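Local coordinates for putative cell invasion protein with MAC/Perforin domain (Bacteroides thetaiotaomicron VPI-5482, PDB 3KK7) that is of uncertain function but, as a MACPF-family protein of a gut symbiont, may act in membrane attack or cell invasion, at residues 369-382 with 394-407. Residues are numbered along the deposited sequence; the frame is centred on the assembly and turned at random.
Sequences QESLEEPYIEIIKM and YDIVPVLNTRQGDK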
# COMPACT_ATOMS: atom_id res chain seq x y z
N GLN A 369 -9.32 9.54 -2.41
CA GLN A 369 -10.15 9.82 -3.55
C GLN A 369 -10.70 8.47 -4.02
O GLN A 369 -9.92 7.62 -4.47
CB GLN A 369 -9.35 10.51 -4.65
CG GLN A 369 -10.21 10.75 -5.88
CD GLN A 369 -9.70 11.83 -6.79
OE1 GLN A 369 -9.60 12.99 -6.40
NE2 GLN A 369 -9.42 11.47 -8.04
N GLU A 370 -12.03 8.27 -3.90
CA GLU A 370 -12.64 6.98 -4.23
C GLU A 370 -12.29 6.59 -5.69
O GLU A 370 -11.87 5.45 -5.94
CB GLU A 370 -14.18 6.99 -4.00
CG GLU A 370 -14.70 7.51 -2.60
CD GLU A 370 -15.32 6.42 -1.66
OE1 GLU A 370 -14.76 5.32 -1.49
OE2 GLU A 370 -16.36 6.70 -1.04
N SER A 371 -12.42 7.53 -6.62
CA SER A 371 -12.19 7.23 -8.04
C SER A 371 -11.66 8.38 -8.87
O SER A 371 -11.77 9.53 -8.50
CB SER A 371 -13.51 6.77 -8.67
OG SER A 371 -14.54 7.59 -8.19
N LEU A 372 -11.11 8.03 -10.04
CA LEU A 372 -10.48 9.01 -10.90
C LEU A 372 -11.52 10.04 -11.33
O LEU A 372 -12.70 9.73 -11.37
CB LEU A 372 -9.77 8.32 -12.08
CG LEU A 372 -8.63 7.35 -11.70
CD1 LEU A 372 -7.95 6.84 -12.92
CD2 LEU A 372 -7.57 7.95 -10.73
N GLU A 373 -11.09 11.27 -11.59
CA GLU A 373 -11.99 12.40 -11.83
C GLU A 373 -11.52 13.30 -12.99
O GLU A 373 -10.49 13.05 -13.60
CB GLU A 373 -12.12 13.21 -10.54
CG GLU A 373 -12.86 12.50 -9.42
CD GLU A 373 -12.85 13.27 -8.07
OE1 GLU A 373 -12.68 14.53 -8.05
OE2 GLU A 373 -13.00 12.61 -7.01
N GLU A 374 -12.31 14.34 -13.29
CA GLU A 374 -12.00 15.25 -14.39
C GLU A 374 -10.79 16.09 -14.01
O GLU A 374 -10.78 16.69 -12.94
CB GLU A 374 -13.17 16.20 -14.69
CG GLU A 374 -12.93 17.22 -15.86
CD GLU A 374 -14.10 18.19 -16.09
OE1 GLU A 374 -15.20 17.95 -15.55
OE2 GLU A 374 -13.90 19.20 -16.81
N PRO A 375 -9.77 16.12 -14.88
CA PRO A 375 -8.68 17.05 -14.66
C PRO A 375 -9.00 18.49 -15.12
O PRO A 375 -9.92 18.71 -15.90
CB PRO A 375 -7.54 16.45 -15.46
CG PRO A 375 -8.17 15.63 -16.46
CD PRO A 375 -9.45 15.14 -15.92
N TYR A 376 -8.21 19.45 -14.64
CA TYR A 376 -8.43 20.86 -14.92
C TYR A 376 -7.25 21.66 -14.42
O TYR A 376 -6.60 21.26 -13.47
CB TYR A 376 -9.70 21.37 -14.23
CG TYR A 376 -9.72 21.23 -12.73
CD1 TYR A 376 -9.20 22.23 -11.91
CD2 TYR A 376 -10.27 20.10 -12.13
CE1 TYR A 376 -9.22 22.10 -10.51
CE2 TYR A 376 -10.29 19.96 -10.74
CZ TYR A 376 -9.76 20.96 -9.94
OH TYR A 376 -9.80 20.81 -8.57
N ILE A 377 -7.00 22.80 -15.05
CA ILE A 377 -5.98 23.72 -14.60
C ILE A 377 -6.68 24.82 -13.83
O ILE A 377 -7.66 25.37 -14.32
CB ILE A 377 -5.26 24.34 -15.78
CG1 ILE A 377 -4.53 23.25 -16.58
CG2 ILE A 377 -4.31 25.42 -15.29
CD1 ILE A 377 -3.79 23.77 -17.80
N GLU A 378 -6.21 25.11 -12.62
CA GLU A 378 -6.72 26.24 -11.85
C GLU A 378 -5.59 27.27 -11.72
O GLU A 378 -4.47 26.92 -11.31
CB GLU A 378 -7.27 25.80 -10.48
CG GLU A 378 -6.27 25.08 -9.56
CD GLU A 378 -6.89 24.56 -8.27
OE1 GLU A 378 -7.85 25.20 -7.80
OE2 GLU A 378 -6.41 23.52 -7.73
N ILE A 379 -5.84 28.51 -12.14
CA ILE A 379 -4.86 29.60 -12.01
C ILE A 379 -5.17 30.28 -10.68
O ILE A 379 -6.20 30.96 -10.54
CB ILE A 379 -4.94 30.63 -13.17
CG1 ILE A 379 -4.78 29.93 -14.53
CG2 ILE A 379 -3.88 31.71 -12.98
CD1 ILE A 379 -5.48 30.61 -15.68
N ILE A 380 -4.29 30.09 -9.71
CA ILE A 380 -4.54 30.59 -8.37
C ILE A 380 -3.28 31.22 -7.82
O ILE A 380 -2.35 31.49 -8.56
CB ILE A 380 -5.08 29.46 -7.46
CG1 ILE A 380 -4.08 28.29 -7.39
CG2 ILE A 380 -6.43 28.97 -7.98
CD1 ILE A 380 -4.26 27.38 -6.17
N LYS A 381 -3.25 31.46 -6.52
CA LYS A 381 -2.17 32.16 -5.88
C LYS A 381 -1.31 31.20 -5.07
O LYS A 381 -1.83 30.35 -4.37
CB LYS A 381 -2.74 33.26 -4.97
CG LYS A 381 -3.34 34.40 -5.75
CD LYS A 381 -3.93 35.49 -4.85
CE LYS A 381 -4.38 36.69 -5.67
NZ LYS A 381 -5.50 37.44 -5.07
N MSE A 382 0.02 31.35 -5.20
CA MSE A 382 1.00 30.55 -4.46
C MSE A 382 1.78 31.46 -3.52
O MSE A 382 2.31 32.49 -3.94
CB MSE A 382 1.96 29.85 -5.41
CG MSE A 382 2.95 28.89 -4.77
SE MSE A 382 4.30 28.40 -6.09
CE MSE A 382 5.93 28.38 -4.96
N TYR A 394 2.08 36.83 -2.79
CA TYR A 394 1.75 35.67 -3.60
C TYR A 394 2.13 35.85 -5.06
O TYR A 394 2.13 36.95 -5.59
CB TYR A 394 0.25 35.46 -3.53
CG TYR A 394 -0.29 35.14 -2.16
CD1 TYR A 394 -0.35 33.82 -1.71
CD2 TYR A 394 -0.77 36.15 -1.33
CE1 TYR A 394 -0.87 33.51 -0.45
CE2 TYR A 394 -1.29 35.85 -0.08
CZ TYR A 394 -1.34 34.54 0.35
OH TYR A 394 -1.85 34.23 1.59
N ASP A 395 2.46 34.72 -5.70
CA ASP A 395 2.62 34.64 -7.15
C ASP A 395 1.31 34.04 -7.69
O ASP A 395 0.56 33.39 -6.96
CB ASP A 395 3.83 33.76 -7.51
CG ASP A 395 4.22 33.84 -9.00
OD1 ASP A 395 3.73 34.74 -9.72
OD2 ASP A 395 5.05 33.02 -9.47
N ILE A 396 1.04 34.27 -8.97
CA ILE A 396 -0.12 33.69 -9.64
C ILE A 396 0.41 32.55 -10.47
O ILE A 396 1.32 32.74 -11.27
CB ILE A 396 -0.83 34.71 -10.54
CG1 ILE A 396 -1.32 35.89 -9.69
CG2 ILE A 396 -2.00 34.08 -11.28
CD1 ILE A 396 -1.76 37.09 -10.52
N VAL A 397 -0.19 31.38 -10.30
CA VAL A 397 0.34 30.14 -10.83
C VAL A 397 -0.76 29.22 -11.43
O VAL A 397 -1.86 29.11 -10.87
CB VAL A 397 1.07 29.41 -9.68
CG1 VAL A 397 0.95 27.95 -9.83
CG2 VAL A 397 2.55 29.83 -9.62
N PRO A 398 -0.48 28.58 -12.58
CA PRO A 398 -1.37 27.54 -13.06
C PRO A 398 -1.06 26.25 -12.32
O PRO A 398 0.11 25.91 -12.16
CB PRO A 398 -1.00 27.41 -14.53
CG PRO A 398 0.40 27.85 -14.62
CD PRO A 398 0.66 28.79 -13.50
N VAL A 399 -2.10 25.55 -11.86
CA VAL A 399 -1.94 24.27 -11.17
C VAL A 399 -2.76 23.21 -11.88
O VAL A 399 -3.98 23.27 -11.90
CB VAL A 399 -2.37 24.37 -9.68
CG1 VAL A 399 -2.21 23.03 -9.00
CG2 VAL A 399 -1.56 25.41 -8.94
N LEU A 400 -2.10 22.22 -12.48
CA LEU A 400 -2.82 21.10 -13.11
C LEU A 400 -3.31 20.14 -12.04
O LEU A 400 -2.51 19.57 -11.30
CB LEU A 400 -1.90 20.37 -14.06
CG LEU A 400 -2.51 19.14 -14.76
CD1 LEU A 400 -3.66 19.54 -15.71
CD2 LEU A 400 -1.38 18.38 -15.46
N ASN A 401 -4.63 19.97 -11.96
CA ASN A 401 -5.23 18.94 -11.12
C ASN A 401 -5.36 17.68 -11.96
O ASN A 401 -6.04 17.69 -12.98
CB ASN A 401 -6.60 19.36 -10.56
CG ASN A 401 -6.49 20.26 -9.31
OD1 ASN A 401 -7.02 19.93 -8.25
ND2 ASN A 401 -5.78 21.40 -9.44
N THR A 402 -4.68 16.60 -11.53
CA THR A 402 -4.66 15.35 -12.28
C THR A 402 -5.93 14.55 -12.06
O THR A 402 -6.75 14.91 -11.24
CB THR A 402 -3.43 14.48 -11.91
OG1 THR A 402 -3.57 13.96 -10.58
CG2 THR A 402 -2.15 15.30 -12.01
N ARG A 403 -6.07 13.43 -12.76
CA ARG A 403 -7.20 12.53 -12.59
C ARG A 403 -7.31 12.01 -11.15
O ARG A 403 -8.41 11.76 -10.62
CB ARG A 403 -7.05 11.33 -13.50
CG ARG A 403 -7.20 11.61 -14.99
CD ARG A 403 -7.31 10.29 -15.76
NE ARG A 403 -6.05 9.57 -15.74
CZ ARG A 403 -5.90 8.25 -15.92
NH1 ARG A 403 -4.68 7.72 -15.87
NH2 ARG A 403 -6.93 7.45 -16.14
N GLN A 404 -6.14 11.83 -10.55
CA GLN A 404 -6.00 11.23 -9.23
C GLN A 404 -6.25 12.30 -8.19
O GLN A 404 -6.39 12.01 -7.01
CB GLN A 404 -4.60 10.63 -9.09
CG GLN A 404 -4.22 9.52 -10.11
CD GLN A 404 -3.85 10.00 -11.54
OE1 GLN A 404 -3.52 11.17 -11.76
NE2 GLN A 404 -3.91 9.07 -12.51
N GLY A 405 -6.30 13.55 -8.63
CA GLY A 405 -6.55 14.69 -7.74
C GLY A 405 -5.30 15.27 -7.11
O GLY A 405 -5.36 15.89 -6.07
N ASP A 406 -4.16 15.07 -7.76
CA ASP A 406 -2.90 15.66 -7.32
C ASP A 406 -2.85 17.05 -7.90
O ASP A 406 -3.43 17.28 -8.95
CB ASP A 406 -1.72 14.83 -7.85
CG ASP A 406 -1.90 13.34 -7.61
OD1 ASP A 406 -2.10 12.93 -6.43
OD2 ASP A 406 -1.84 12.59 -8.61
N LYS A 407 -2.17 17.98 -7.23
CA LYS A 407 -2.02 19.34 -7.72
C LYS A 407 -0.58 19.57 -8.16
O LYS A 407 0.33 19.60 -7.34
CB LYS A 407 -2.44 20.36 -6.64
CG LYS A 407 -3.76 20.01 -5.97
CD LYS A 407 -4.59 21.21 -5.54
CE LYS A 407 -5.98 20.77 -5.05
NZ LYS A 407 -7.10 21.51 -5.71
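Tyr376 and Asn401 face each other as a hydrogen-bonded pair of two antiparallel strands, and the flat amide lies stacked on the phenol ring. Asn401 CB sits over the middle of that ring, 3.7 Å from its centroid, the two planes 18° apart. Tyr376 chi1 of 59°, with CG between backbone N and carbonyl carbon, turns the ring across its neighbour. A small, flat, polar residue suits the position: from its place against the ring, Asn401 ND2 donates to Glu378 OE2 (2.8 Å) from above the carboxylate plane. Lys407 NZ takes the syn lone pair of Glu378 OE2 in a 2.9 Å salt bridge, and also donates to Asn401 OD1, so lysine and amide together fix the buried glutamate. Its other oxygen, OE1, pairs with Lys457. On this face, too, Ile380 CG1 packs on Val399 CG2 and Met382 SE on Val397 CG2.

The face bearing Ile377 is mainly apolar. Here isoleucines, a proline and a leucine fit together: Ile379 CG2 meets Ile396 CG2 at 3.5 Å, while Ile377 spreads its branches, CG2 to Pro398 CB and CG1 to Leu400 CD1 (each 3.9 Å). Helix 429-443 packs over Ile379, Ile396 and Pro398.

Where Tyr376 begins one strand and Asn401 ends the other, the methyls of Leu372 fork between Arg403 and Gln404, CD1 over one guanidinium face and CD2 against Gln404 CG. Tyr197 O and the Leu541 carboxylate hold the guanidinium. Arg403 O accepts from Glu373 N (2.9 Å) and, weakly, Gln369 NE2. The paired strands form a twisted antiparallel beta hairpin within a mixed sheet of the MACPF protein D2 domain.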